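PDB 2I2X: methyltransferase 1 from Methanosarcina barkeri, which catalyses transfer of the methyl group of methanol to the cob(I)amide bound by its partner MtaC, the first step of methanogenesis from methanol. Local coordinates for residues T67-M70 / E71-Q75; F150-C153 / A154-G157; G323-V326 / Q327-E331; N388-L391 / R392-A396; D434-D437 / K438-D442. All coordinates share one frame; numbering follows the deposited sequence.

Interaction 1: residues T67-M70 / E71-Q75; sequences TDVM and ERMVQ
Val69 and Met73, one turn apart on helix 55-76, lie on the closely packed flank of this local contact. Their side chains approach at 4.4 Å between Val69 CG1 and Met73 CG. Met73 is also held by its backbone, its N donating to Val69 O at 3.0 Å. With CG set beside its backbone N (chi1 -68°), the Met73 chain leans back over the preceding turn, so that CG comes 3.3 Å from Val69 O. Beyond the helix, Val69, Met70 and Met73 all press on Ile81 of strand 80-86, and Met73 also reaches Ala334. Further round, both methyls of Val74, CG1 and CG2, sit 3.6 Å from Met70 O, whose carbonyl takes the Val74 amide.

The flank carrying Thr67, Glu71 and Gln75 is looser and partly open to solvent. Here Glu71 N bonds to Thr67 O, while the side chains are spanned by Gln75 NE2, which gives a bond of 3.0 Å to Glu71 OE2. The donor meets that oxygen nearly along its C-O axis, the carboxylate oxygen lying 19° out of the Gln75 amide plane. Tyr112 OH holds the other oxygen, OE1, and Gln75 OE1 takes the backbone N of Leu234 of the second MtaB subunit.

Arg72 leads away from both flanks to a salt bridge with Glu331. The helix, which links strands 40-43 and 80-86 in a beta-alpha-beta unit of the TIM barrel, is thus chemically divided: methionine and valine fill the space against the strand, and the charge of the buried arginine is probably balanced by its glutamate.

Interaction 2: residues F150-C153 / A154-G157; sequences FEQC and AENG
Ala154 and Glu155 close the last turn of helix 143-155 against Phe150 and Glu151, a local contact at the C-terminal end of a helix in the beta-alpha-beta unit that runs from strand 119-126 to strand 160-163. The turn is regular at first: Ala154 N bonds to Phe150 O at 3.0 Å, and Ala154 CB rests 3.2 Å from the same oxygen. After that the hydrogen bonding frays. Glu155 N divides itself between two weak bonds, to Glu151 O at 3.0 Å and to Gln152 O at 3.2 Å. Asn156 N turns to Cys153 O, three residues back, and stands well above that carbonyl plane (73° out of it). Gly157 then leaves with a positive phi of 126°, where a CB would run into the carbonyl oxygen of Asn156.

On the outer side the glutamates Glu151 and Glu155 lie alongside each other and point the same way, with carboxylate planes 50° apart. Glu151 OE1 and Glu155 OE2 are 3.8 Å from each other, a like-charge approach probably eased by Lys209, which forms a salt bridge with Glu151 OE1. The amide of Gln152 stands nearly upright to the Glu155 carboxylate, with Gln152 NE2 3.8 Å from Glu155 OE1.

Within the same helix, Phe150 makes an edge-to-face pair with Phe146. Neighbouring elements pack on the other sides: Phe150 and Ala154 meet Leu161 of strand 160-163, Ile203 and Ile206 of helix 181-210 touch Phe150 and Glu151, and Gln152 leans on Pro95 and Ala99 of helix 95-116.

Interaction 3: residues G323-V326 / Q327-E331; sequences GTTV and QCWSE
Gln327 reaches back over the first turn of helix 325-345 to Thr324, the residue at its N-cap. Its CB lies 3.2 Å from Thr324 O, and CG, held beside the backbone N by a chi1 of -69°, comes 3.9 Å from Thr324 CG2. From there the chain is extended and crosses the threonine side chain at about a right angle, carrying CD over CG2 and the backbone of Thr324. At the tip, Gln327 OE1 accepts from Thr324 N at 2.8 Å in a nearly straight bond (166°), the donor tilted only 19° from the amide carbonyl plane. The remaining branch, NE2, donates to Asp68 O on helix 55-76, so both ends of the amide are occupied and its rotation is fixed. With an alanine here, Thr324 N and Asp68 O would probably be left without these partners, and the start of the helix would lose one of its side-chain ties to helix 55-76.

Further along, Ser330 OG, tucked over its own backbone, donates to a lone pair of Val326 O, within the plane of that carbonyl, at 2.5 Å. Ser330 N approaches the same oxygen from above that plane, so Val326 O is gripped twice. Trp329 sets the edge of its indole, at CD1, 3.2 Å from Thr325 O; its ring stacks on Trp329 of the second MtaB subunit.

The glutamine-to-N-cap bond is one half of a capping box, the reciprocal bond from the Thr324 side chain being absent, and it starts a helix packed at the subunit interface.

Interaction 4: residues N388-L391 / R392-A396; sequences NIYL and RAKNA
An asparagine N-cap opens helix 389-409, and Asn388 serves it twice. Its carbonyl O takes Arg392 N at 2.9 Å, while OD1 takes Leu391 N at 2.8 Å, the donor standing 43° above the plane of the side-chain amide.

Arg392 wraps back over this first turn. Its CG lies between the backbone N and the carbonyl carbon (chi1 76°), which lays CB and CG each 3.2 Å from Asn388 O before the chain runs out extended to the guanidinium. Ile389 CG2 covers one face of that group, 4.0 Å from Arg392 NE. At its edge, in plane, a water accepts from Arg392 NE at 2.7 Å and donates to Ile389 O, while NH1 forms a salt bridge with Glu259. A leucine in its place would probably leave Glu259 without its charged mate and the water without the N-H that holds it.

On another side of the helix Lys394, bent at its last two torsions, crosses Tyr390 so that CE lies 3.3 Å from the phenol OH. Its NZ, 3.9 Å from Leu391 CD1, forms a salt bridge with Asp434, while Tyr390 OH is hydrogen-bonded to Pro433 O.

Side-chain capping of a third-residue amide, with the backbone carbonyl of the capping residue starting the helical bonds, is the classic asparagine N-cap, at the start of a helix that Arg392 ties to helix 240-259 and whose first residues pack on Met436 of helix 436-450.

Interaction 5: residues D434-D437 / K438-D442; sequences DDMD and KFMDD
Asp435 caps helix 436-450 through Lys438: its OD2 accepts from Lys438 N at 2.8 Å in a nearly straight bond (168°). The carboxylate reaches that amide because CG points away from the backbone N of Asp435 (chi1 173°). The same oxygen also lies 3.2 Å from Lys438 CB, the two side chains crossing at about a right angle. Farther along, the ammonium of Lys438 swings forward to Asp442 four residues on, giving a salt bridge of 2.9 Å from Lys438 NZ to OD1, on the syn lone pair, and a weak second bond to OD2.

This is an aspartate N-cap, whose negative charge probably suits the helix start. Behind it the backbone bonds continue, weakly from Phe439 N to Asp435 O and firmly from Met440 N to Met436 O at 2.7 Å.

The packing side belongs to the methionines, which lie side by side and point the same way. Met436 CG approaches Met440 CG at 3.7 Å, and the extended Met436 chain brings CE 4.0 Å from the same carbon. Met440 continues onto Tyr186, Cys190 and Ile194 of helix 181-210, whereas Asp437 and Asp441 lie on the exposed side of the helix.

How the interactions relate
The five contacts form two touching pairs and one separate turn. Interactions 1 and 3, with centres 9 Å apart, are tied by Arg72 NE to Glu331 OE1 at 3.0 Å, and both reach the second MtaB subunit. Interactions 4 and 5, centres 12 Å apart, meet through Lys394 NZ and Asp434 OD1 at 2.7 Å and through the stacked rings of Tyr390 and Phe439. These pairs lie on opposite sides of the chain's centre. Interaction 2 touches neither pair, but its Phe150 side chain is about 9 Å from that of Glu164, a zinc ligand. In interaction 3, the Thr325 side chain lies about 5 Å from a bound zinc ion, probably the one at His318 and Glu320.

Interaction 1: residues T67-M70 / E71-Q75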
loop_
_atom_site.group_PDB
_atom_site.type_symbol
_atom_site.label_atom_id
_atom_site.label_comp_id
_atom_site.label_asym_id
_atom_site.label_seq_id
_atom_site.Cartn_x
_atom_site.Cartn_y
_atom_site.Cartn_z
ATOM N N THR A 67 1.681 14.341 -11.318
ATOM C CA THR A 67 2.755 15.029 -10.658
ATOM C C THR A 67 3.290 14.178 -9.524
ATOM O O THR A 67 4.477 14.017 -9.418
ATOM C CB THR A 67 2.318 16.430 -10.182
ATOM O OG1 THR A 67 2.009 17.223 -11.342
ATOM C CG2 THR A 67 3.410 17.109 -9.364
ATOM N N ASP A 68 2.433 13.608 -8.695
ATOM C CA ASP A 68 2.908 12.840 -7.536
ATOM C C ASP A 68 3.797 11.630 -7.872
ATOM O O ASP A 68 4.828 11.380 -7.216
ATOM C CB ASP A 68 1.722 12.385 -6.697
ATOM C CG ASP A 68 1.124 13.513 -5.892
ATOM O OD1 ASP A 68 1.636 14.660 -5.985
ATOM O OD2 ASP A 68 0.133 13.261 -5.173
ATOM N N VAL A 69 3.382 10.906 -8.900
ATOM C CA VAL A 69 4.116 9.790 -9.452
ATOM C C VAL A 69 5.467 10.221 -10.035
ATOM O O VAL A 69 6.507 9.637 -9.688
ATOM C CB VAL A 69 3.289 9.103 -10.591
ATOM C CG1 VAL A 69 4.112 8.020 -11.256
ATOM C CG2 VAL A 69 1.980 8.543 -10.059
ATOM N N MET A 70 5.477 11.213 -10.929
ATOM C CA MET A 70 6.746 11.581 -11.570
ATOM C C MET A 70 7.754 12.087 -10.496
ATOM O O MET A 70 8.930 11.740 -10.503
ATOM C CB MET A 70 6.549 12.622 -12.690
ATOM C CG MET A 70 5.620 12.194 -13.872
ATOM S SD MET A 70 6.128 10.656 -14.699
ATOM C CE MET A 70 7.786 11.009 -15.300
ATOM N N GLU A 71 7.256 12.886 -9.567
ATOM C CA GLU A 71 8.072 13.447 -8.526
ATOM C C GLU A 71 8.718 12.297 -7.742
ATOM O O GLU A 71 9.935 12.253 -7.593
ATOM C CB GLU A 71 7.220 14.391 -7.646
ATOM C CG GLU A 71 7.980 15.145 -6.546
ATOM C CD GLU A 71 9.110 16.054 -7.062
ATOM O OE1 GLU A 71 9.093 16.455 -8.262
ATOM O OE2 GLU A 71 10.018 16.358 -6.235
ATOM N N ARG A 72 7.922 11.321 -7.320
ATOM C CA ARG A 72 8.485 10.233 -6.561
ATOM C C ARG A 72 9.558 9.471 -7.318
ATOM O O ARG A 72 10.592 9.135 -6.753
ATOM C CB ARG A 72 7.422 9.249 -6.087
ATOM C CG ARG A 72 8.052 8.263 -5.092
ATOM C CD ARG A 72 8.367 8.994 -3.733
ATOM N NE ARG A 72 7.839 8.105 -2.736
ATOM C CZ ARG A 72 6.966 8.408 -1.801
ATOM N NH1 ARG A 72 6.573 9.640 -1.593
ATOM N NH2 ARG A 72 6.540 7.439 -1.026
ATOM N N MET A 73 9.301 9.172 -8.587
ATOM C CA MET A 73 10.220 8.369 -9.370
ATOM C C MET A 73 11.587 9.037 -9.415
ATOM O O MET A 73 12.598 8.355 -9.268
ATOM C CB MET A 73 9.688 8.127 -10.785
ATOM C CG MET A 73 8.447 7.218 -10.891
ATOM S SD MET A 73 8.577 5.672 -9.961
ATOM C CE MET A 73 9.274 4.732 -11.227
ATOM N N VAL A 74 11.629 10.357 -9.583
ATOM C CA VAL A 74 12.915 11.027 -9.741
ATOM C C VAL A 74 13.595 11.193 -8.371
ATOM O O VAL A 74 14.815 11.186 -8.281
ATOM C CB VAL A 74 12.840 12.375 -10.575
ATOM C CG1 VAL A 74 12.232 12.119 -12.001
ATOM C CG2 VAL A 74 12.054 13.436 -9.848
ATOM N N GLN A 75 12.793 11.296 -7.314
ATOM C CA GLN A 75 13.329 11.403 -5.965
ATOM C C GLN A 75 13.992 10.113 -5.512
ATOM O O GLN A 75 14.858 10.145 -4.649
ATOM C CB GLN A 75 12.248 11.807 -4.962
ATOM C CG GLN A 75 11.795 13.262 -5.071
ATOM C CD GLN A 75 12.798 14.301 -4.537
ATOM O OE1 GLN A 75 13.939 13.991 -4.196
ATOM N NE2 GLN A 75 12.361 15.552 -4.491
#

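Interaction 2: residues F150-C153 / A154-G157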
loop_
_atom_site.group_PDB
_atom_site.type_symbol
_atom_site.label_atom_id
_atom_site.label_comp_id
_atom_site.label_asym_id
_atom_site.label_seq_id
_atom_site.Cartn_x
_atom_site.Cartn_y
_atom_site.Cartn_z
ATOM N N PHE A 150 -11.034 5.900 -28.256
ATOM C CA PHE A 150 -9.692 5.423 -28.547
ATOM C C PHE A 150 -8.977 6.461 -29.381
ATOM O O PHE A 150 -7.851 6.812 -29.087
ATOM C CB PHE A 150 -9.675 4.081 -29.293
ATOM C CG PHE A 150 -9.997 2.893 -28.443
ATOM C CD1 PHE A 150 -9.010 2.284 -27.654
ATOM C CD2 PHE A 150 -11.285 2.342 -28.459
ATOM C CE1 PHE A 150 -9.299 1.172 -26.867
ATOM C CE2 PHE A 150 -11.593 1.214 -27.660
ATOM C CZ PHE A 150 -10.589 0.639 -26.856
ATOM N N GLU A 151 -9.605 6.976 -30.420
ATOM C CA GLU A 151 -8.800 7.825 -31.277
ATOM C C GLU A 151 -8.519 9.233 -30.726
ATOM O O GLU A 151 -7.466 9.809 -30.988
ATOM C CB GLU A 151 -9.273 7.785 -32.724
ATOM C CG GLU A 151 -9.890 8.999 -33.279
ATOM C CD GLU A 151 -10.273 8.764 -34.751
ATOM O OE1 GLU A 151 -9.396 8.930 -35.644
ATOM O OE2 GLU A 151 -11.448 8.396 -34.994
ATOM N N GLN A 152 -9.448 9.756 -29.931
ATOM C CA GLN A 152 -9.269 11.054 -29.322
ATOM C C GLN A 152 -8.152 11.018 -28.290
ATOM O O GLN A 152 -7.322 11.933 -28.261
ATOM C CB GLN A 152 -10.564 11.557 -28.703
ATOM C CG GLN A 152 -11.601 11.993 -29.719
ATOM C CD GLN A 152 -11.157 13.214 -30.460
ATOM O OE1 GLN A 152 -10.772 14.220 -29.842
ATOM N NE2 GLN A 152 -11.181 13.144 -31.803
ATOM N N CYS A 153 -8.120 9.961 -27.468
ATOM C CA CYS A 153 -7.061 9.788 -26.470
ATOM C C CYS A 153 -5.736 9.570 -27.152
ATOM O O CYS A 153 -4.690 10.044 -26.680
ATOM C CB CYS A 153 -7.349 8.609 -25.565
ATOM S SG CYS A 153 -8.720 8.939 -24.470
ATOM N N ALA A 154 -5.781 8.875 -28.287
ATOM C CA ALA A 154 -4.564 8.566 -29.030
ATOM C C ALA A 154 -4.017 9.804 -29.702
ATOM O O ALA A 154 -2.845 9.882 -29.991
ATOM C CB ALA A 154 -4.830 7.498 -30.041
ATOM N N GLU A 155 -4.875 10.778 -29.949
ATOM C CA GLU A 155 -4.459 11.991 -30.622
ATOM C C GLU A 155 -3.982 13.026 -29.636
ATOM O O GLU A 155 -3.432 14.045 -30.039
ATOM C CB GLU A 155 -5.600 12.551 -31.479
ATOM C CG GLU A 155 -5.534 12.020 -32.907
ATOM C CD GLU A 155 -6.815 12.230 -33.734
ATOM O OE1 GLU A 155 -7.730 13.006 -33.348
ATOM O OE2 GLU A 155 -6.892 11.596 -34.801
ATOM N N ASN A 156 -4.165 12.752 -28.345
ATOM C CA ASN A 156 -3.956 13.746 -27.307
ATOM C C ASN A 156 -3.029 13.332 -26.180
ATOM O O ASN A 156 -3.093 13.895 -25.095
ATOM C CB ASN A 156 -5.311 14.173 -26.761
ATOM C CG ASN A 156 -6.044 15.110 -27.711
ATOM O OD1 ASN A 156 -6.930 14.696 -28.468
ATOM N ND2 ASN A 156 -5.659 16.382 -27.691
ATOM N N GLY A 157 -2.176 12.346 -26.428
ATOM C CA GLY A 157 -1.135 11.991 -25.467
ATOM C C GLY A 157 -1.038 10.537 -25.004
ATOM O O GLY A 157 0.006 10.140 -24.456
#

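Interaction 3: residues G323-V326 / Q327-E331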
loop_
_atom_site.group_PDB
_atom_site.type_symbol
_atom_site.label_atom_id
_atom_site.label_comp_id
_atom_site.label_asym_id
_atom_site.label_seq_id
_atom_site.Cartn_x
_atom_site.Cartn_y
_atom_site.Cartn_z
ATOM N N GLY A 323 2.999 9.433 2.091
ATOM C CA GLY A 323 2.753 10.243 0.937
ATOM C C GLY A 323 1.488 9.789 0.248
ATOM O O GLY A 323 0.579 9.162 0.832
ATOM N N THR A 324 1.387 10.155 -1.000
ATOM C CA THR A 324 0.147 9.880 -1.673
ATOM C C THR A 324 0.149 8.425 -2.156
ATOM O O THR A 324 1.155 7.835 -2.492
ATOM C CB THR A 324 -0.095 10.926 -2.737
ATOM O OG1 THR A 324 -1.383 11.497 -2.533
ATOM C CG2 THR A 324 0.069 10.385 -4.073
ATOM N N THR A 325 -0.998 7.831 -2.091
ATOM C CA THR A 325 -1.185 6.450 -2.443
ATOM C C THR A 325 -0.473 5.997 -3.737
ATOM O O THR A 325 0.125 4.898 -3.782
ATOM C CB THR A 325 -2.680 6.256 -2.515
ATOM O OG1 THR A 325 -2.977 4.894 -2.324
ATOM C CG2 THR A 325 -3.236 6.772 -3.797
ATOM N N VAL A 326 -0.477 6.856 -4.760
ATOM C CA VAL A 326 0.186 6.558 -6.025
ATOM C C VAL A 326 1.679 6.579 -5.879
ATOM O O VAL A 326 2.414 5.888 -6.617
ATOM C CB VAL A 326 -0.269 7.512 -7.218
ATOM C CG1 VAL A 326 -1.753 7.226 -7.641
ATOM C CG2 VAL A 326 -0.036 9.002 -6.913
ATOM N N GLN A 327 2.146 7.366 -4.913
ATOM C CA GLN A 327 3.564 7.378 -4.580
ATOM C C GLN A 327 3.993 6.147 -3.824
ATOM O O GLN A 327 4.996 5.557 -4.160
ATOM C CB GLN A 327 3.928 8.638 -3.810
ATOM C CG GLN A 327 3.850 9.889 -4.649
ATOM C CD GLN A 327 3.948 11.129 -3.793
ATOM O OE1 GLN A 327 3.470 11.132 -2.651
ATOM N NE2 GLN A 327 4.546 12.200 -4.345
ATOM N N CYS A 328 3.255 5.736 -2.811
ATOM C CA CYS A 328 3.675 4.563 -2.056
ATOM C C CYS A 328 3.756 3.343 -2.975
ATOM O O CYS A 328 4.764 2.651 -2.992
ATOM C CB CYS A 328 2.701 4.267 -0.922
ATOM S SG CYS A 328 2.257 5.689 0.077
ATOM N N TRP A 329 2.695 3.099 -3.765
ATOM C CA TRP A 329 2.643 1.904 -4.588
ATOM C C TRP A 329 3.584 1.981 -5.776
ATOM O O TRP A 329 4.164 0.954 -6.138
ATOM C CB TRP A 329 1.228 1.538 -4.993
ATOM C CG TRP A 329 0.401 1.080 -3.841
ATOM C CD1 TRP A 329 -0.469 1.847 -3.083
ATOM C CD2 TRP A 329 0.366 -0.232 -3.280
ATOM N NE1 TRP A 329 -1.036 1.076 -2.101
ATOM C CE2 TRP A 329 -0.544 -0.200 -2.198
ATOM C CE3 TRP A 329 1.024 -1.420 -3.573
ATOM C CZ2 TRP A 329 -0.813 -1.313 -1.413
ATOM C CZ3 TRP A 329 0.752 -2.553 -2.794
ATOM C CH2 TRP A 329 -0.160 -2.485 -1.720
ATOM N N SER A 330 3.804 3.167 -6.341
ATOM C CA SER A 330 4.784 3.257 -7.430
ATOM C C SER A 330 6.187 2.935 -6.954
ATOM O O SER A 330 6.950 2.268 -7.662
ATOM C CB SER A 330 4.741 4.597 -8.203
ATOM O OG SER A 330 4.821 5.725 -7.339
ATOM N N GLU A 331 6.529 3.393 -5.753
ATOM C CA GLU A 331 7.848 3.099 -5.178
ATOM C C GLU A 331 8.075 1.578 -4.989
ATOM O O GLU A 331 9.126 1.062 -5.386
ATOM C CB GLU A 331 8.113 3.917 -3.888
ATOM C CG GLU A 331 9.415 3.504 -3.091
ATOM C CD GLU A 331 9.944 4.557 -2.119
ATOM O OE1 GLU A 331 9.651 5.762 -2.305
ATOM O OE2 GLU A 331 10.668 4.187 -1.158
#

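Interaction 4: residues N388-L391 / R392-A396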
loop_
_atom_site.group_PDB
_atom_site.type_symbol
_atom_site.label_atom_id
_atom_site.label_comp_id
_atom_site.label_asym_id
_atom_site.label_seq_id
_atom_site.Cartn_x
_atom_site.Cartn_y
_atom_site.Cartn_z
ATOM N N ASN A 388 -9.086 -22.663 -35.301
ATOM C CA ASN A 388 -10.385 -22.986 -34.772
ATOM C C ASN A 388 -10.563 -22.421 -33.341
ATOM O O ASN A 388 -9.967 -22.935 -32.365
ATOM C CB ASN A 388 -10.463 -24.511 -34.758
ATOM C CG ASN A 388 -11.862 -25.036 -34.498
ATOM O OD1 ASN A 388 -12.514 -24.650 -33.521
ATOM N ND2 ASN A 388 -12.324 -25.951 -35.362
ATOM N N ILE A 389 -11.394 -21.388 -33.202
ATOM C CA ILE A 389 -11.517 -20.695 -31.912
ATOM C C ILE A 389 -12.212 -21.496 -30.820
ATOM O O ILE A 389 -11.917 -21.309 -29.625
ATOM C CB ILE A 389 -12.178 -19.294 -32.034
ATOM C CG1 ILE A 389 -13.580 -19.376 -32.677
ATOM C CG2 ILE A 389 -11.256 -18.340 -32.800
ATOM C CD1 ILE A 389 -14.366 -18.060 -32.626
ATOM N N TYR A 390 -13.152 -22.357 -31.199
ATOM C CA TYR A 390 -13.785 -23.227 -30.213
ATOM C C TYR A 390 -12.828 -24.331 -29.800
ATOM O O TYR A 390 -12.544 -24.531 -28.618
ATOM C CB TYR A 390 -15.043 -23.844 -30.807
ATOM C CG TYR A 390 -15.534 -25.115 -30.148
ATOM C CD1 TYR A 390 -16.117 -25.083 -28.895
ATOM C CD2 TYR A 390 -15.438 -26.341 -30.798
ATOM C CE1 TYR A 390 -16.581 -26.222 -28.285
ATOM C CE2 TYR A 390 -15.917 -27.522 -30.193
ATOM C CZ TYR A 390 -16.500 -27.442 -28.929
ATOM O OH TYR A 390 -16.996 -28.571 -28.295
ATOM N N LEU A 391 -12.342 -25.063 -30.789
ATOM C CA LEU A 391 -11.530 -26.219 -30.532
ATOM C C LEU A 391 -10.235 -25.871 -29.803
ATOM O O LEU A 391 -9.807 -26.630 -28.935
ATOM C CB LEU A 391 -11.266 -26.983 -31.837
ATOM C CG LEU A 391 -10.575 -28.355 -31.731
ATOM C CD1 LEU A 391 -11.244 -29.278 -30.716
ATOM C CD2 LEU A 391 -10.452 -29.021 -33.108
ATOM N N ARG A 392 -9.593 -24.761 -30.162
ATOM C CA ARG A 392 -8.378 -24.339 -29.434
ATOM C C ARG A 392 -8.667 -24.045 -27.962
ATOM O O ARG A 392 -7.884 -24.403 -27.085
ATOM C CB ARG A 392 -7.642 -23.173 -30.121
ATOM C CG ARG A 392 -8.251 -21.798 -29.978
ATOM C CD ARG A 392 -7.642 -20.841 -31.041
ATOM N NE ARG A 392 -7.958 -19.446 -30.750
ATOM C CZ ARG A 392 -7.327 -18.391 -31.263
ATOM N NH1 ARG A 392 -6.347 -18.530 -32.146
ATOM N NH2 ARG A 392 -7.682 -17.181 -30.881
ATOM N N ALA A 393 -9.810 -23.421 -27.705
ATOM C CA ALA A 393 -10.254 -23.132 -26.355
ATOM C C ALA A 393 -10.578 -24.404 -25.575
ATOM O O ALA A 393 -10.215 -24.543 -24.374
ATOM C CB ALA A 393 -11.446 -22.180 -26.374
ATOM N N LYS A 394 -11.265 -25.336 -26.228
ATOM C CA LYS A 394 -11.544 -26.615 -25.575
ATOM C C LYS A 394 -10.229 -27.335 -25.240
ATOM O O LYS A 394 -10.115 -27.902 -24.149
ATOM C CB LYS A 394 -12.460 -27.476 -26.426
ATOM C CG LYS A 394 -12.906 -28.790 -25.794
ATOM C CD LYS A 394 -14.218 -29.293 -26.445
ATOM C CE LYS A 394 -14.010 -29.969 -27.849
ATOM N NZ LYS A 394 -13.083 -31.166 -27.825
ATOM N N ASN A 395 -9.245 -27.297 -26.152
ATOM C CA ASN A 395 -7.962 -27.958 -25.917
ATOM C C ASN A 395 -7.320 -27.401 -24.625
ATOM O O ASN A 395 -6.824 -28.155 -23.787
ATOM C CB ASN A 395 -7.000 -27.767 -27.105
ATOM C CG ASN A 395 -7.458 -28.515 -28.400
ATOM O OD1 ASN A 395 -8.365 -29.353 -28.379
ATOM N ND2 ASN A 395 -6.808 -28.199 -29.514
ATOM N N ALA A 396 -7.389 -26.086 -24.456
ATOM C CA ALA A 396 -6.740 -25.417 -23.354
ATOM C C ALA A 396 -7.395 -25.857 -22.061
ATOM O O ALA A 396 -6.710 -26.204 -21.092
ATOM C CB ALA A 396 -6.802 -23.883 -23.526
HETATM O O HOH W 1 -10.121 -18.999 -29.141
#

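Interaction 5: residues D434-D437 / K438-D442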
loop_
_atom_site.group_PDB
_atom_site.type_symbol
_atom_site.label_atom_id
_atom_site.label_comp_id
_atom_site.label_asym_id
_atom_site.label_seq_id
_atom_site.Cartn_x
_atom_site.Cartn_y
_atom_site.Cartn_z
ATOM N N ASP A 434 -16.265 -32.362 -31.214
ATOM C CA ASP A 434 -15.131 -31.611 -31.765
ATOM C C ASP A 434 -15.521 -30.539 -32.754
ATOM O O ASP A 434 -14.798 -29.558 -32.897
ATOM C CB ASP A 434 -14.059 -32.522 -32.371
ATOM C CG ASP A 434 -12.921 -32.817 -31.395
ATOM O OD1 ASP A 434 -13.045 -32.495 -30.191
ATOM O OD2 ASP A 434 -11.890 -33.370 -31.840
ATOM N N ASP A 435 -16.669 -30.714 -33.403
ATOM C CA ASP A 435 -17.169 -29.786 -34.427
ATOM C C ASP A 435 -17.739 -28.494 -33.841
ATOM O O ASP A 435 -18.743 -28.517 -33.100
ATOM C CB ASP A 435 -18.239 -30.483 -35.272
ATOM C CG ASP A 435 -18.924 -29.545 -36.238
ATOM O OD1 ASP A 435 -18.323 -29.261 -37.306
ATOM O OD2 ASP A 435 -20.060 -29.081 -35.933
ATOM N N MET A 436 -17.138 -27.369 -34.227
ATOM C CA MET A 436 -17.545 -26.059 -33.724
ATOM C C MET A 436 -19.014 -25.714 -33.976
ATOM O O MET A 436 -19.718 -25.363 -33.029
ATOM C CB MET A 436 -16.632 -24.948 -34.273
ATOM C CG MET A 436 -16.958 -23.550 -33.747
ATOM S SD MET A 436 -15.792 -22.264 -34.263
ATOM C CE MET A 436 -16.729 -20.747 -34.164
ATOM N N ASP A 437 -19.473 -25.761 -35.233
ATOM C CA ASP A 437 -20.891 -25.414 -35.574
ATOM C C ASP A 437 -21.917 -26.117 -34.695
ATOM O O ASP A 437 -22.810 -25.482 -34.169
ATOM C CB ASP A 437 -21.202 -25.671 -37.056
ATOM C CG ASP A 437 -20.293 -24.886 -37.985
ATOM O OD1 ASP A 437 -19.829 -23.792 -37.584
ATOM O OD2 ASP A 437 -20.018 -25.369 -39.109
ATOM N N LYS A 438 -21.776 -27.424 -34.518
ATOM C CA LYS A 438 -22.600 -28.167 -33.569
ATOM C C LYS A 438 -22.689 -27.465 -32.196
ATOM O O LYS A 438 -23.796 -27.196 -31.682
ATOM C CB LYS A 438 -21.951 -29.528 -33.379
ATOM C CG LYS A 438 -22.769 -30.670 -32.832
ATOM C CD LYS A 438 -24.197 -30.408 -32.497
ATOM C CE LYS A 438 -24.735 -31.699 -31.888
ATOM N NZ LYS A 438 -25.902 -31.492 -30.986
ATOM N N PHE A 439 -21.525 -27.202 -31.594
ATOM C CA PHE A 439 -21.443 -26.592 -30.285
ATOM C C PHE A 439 -22.048 -25.197 -30.334
ATOM O O PHE A 439 -22.870 -24.830 -29.480
ATOM C CB PHE A 439 -19.983 -26.523 -29.816
ATOM C CG PHE A 439 -19.810 -25.939 -28.431
ATOM C CD1 PHE A 439 -20.049 -26.730 -27.290
ATOM C CD2 PHE A 439 -19.395 -24.617 -28.270
ATOM C CE1 PHE A 439 -19.878 -26.215 -26.011
ATOM C CE2 PHE A 439 -19.210 -24.086 -27.009
ATOM C CZ PHE A 439 -19.457 -24.888 -25.855
ATOM N N MET A 440 -21.664 -24.426 -31.341
ATOM C CA MET A 440 -22.204 -23.094 -31.466
ATOM C C MET A 440 -23.718 -23.161 -31.478
ATOM O O MET A 440 -24.380 -22.442 -30.696
ATOM C CB MET A 440 -21.641 -22.365 -32.692
ATOM C CG MET A 440 -20.148 -22.069 -32.558
ATOM S SD MET A 440 -19.701 -21.140 -31.020
ATOM C CE MET A 440 -20.121 -19.501 -31.625
ATOM N N ASP A 441 -24.259 -24.053 -32.313
ATOM C CA ASP A 441 -25.704 -24.196 -32.440
ATOM C C ASP A 441 -26.374 -24.697 -31.184
ATOM O O ASP A 441 -27.391 -24.139 -30.810
ATOM C CB ASP A 441 -26.136 -25.059 -33.644
ATOM C CG ASP A 441 -27.674 -25.044 -33.840
ATOM O OD1 ASP A 441 -28.238 -23.926 -34.017
ATOM O OD2 ASP A 441 -28.311 -26.137 -33.766
ATOM N N ASP A 442 -25.823 -25.726 -30.538
ATOM C CA ASP A 442 -26.350 -26.187 -29.236
ATOM C C ASP A 442 -26.419 -25.041 -28.232
ATOM O O ASP A 442 -27.431 -24.885 -27.530
ATOM C CB ASP A 442 -25.475 -27.301 -28.615
ATOM C CG ASP A 442 -25.652 -28.660 -29.290
ATOM O OD1 ASP A 442 -26.546 -28.812 -30.159
ATOM O OD2 ASP A 442 -24.902 -29.593 -28.939
#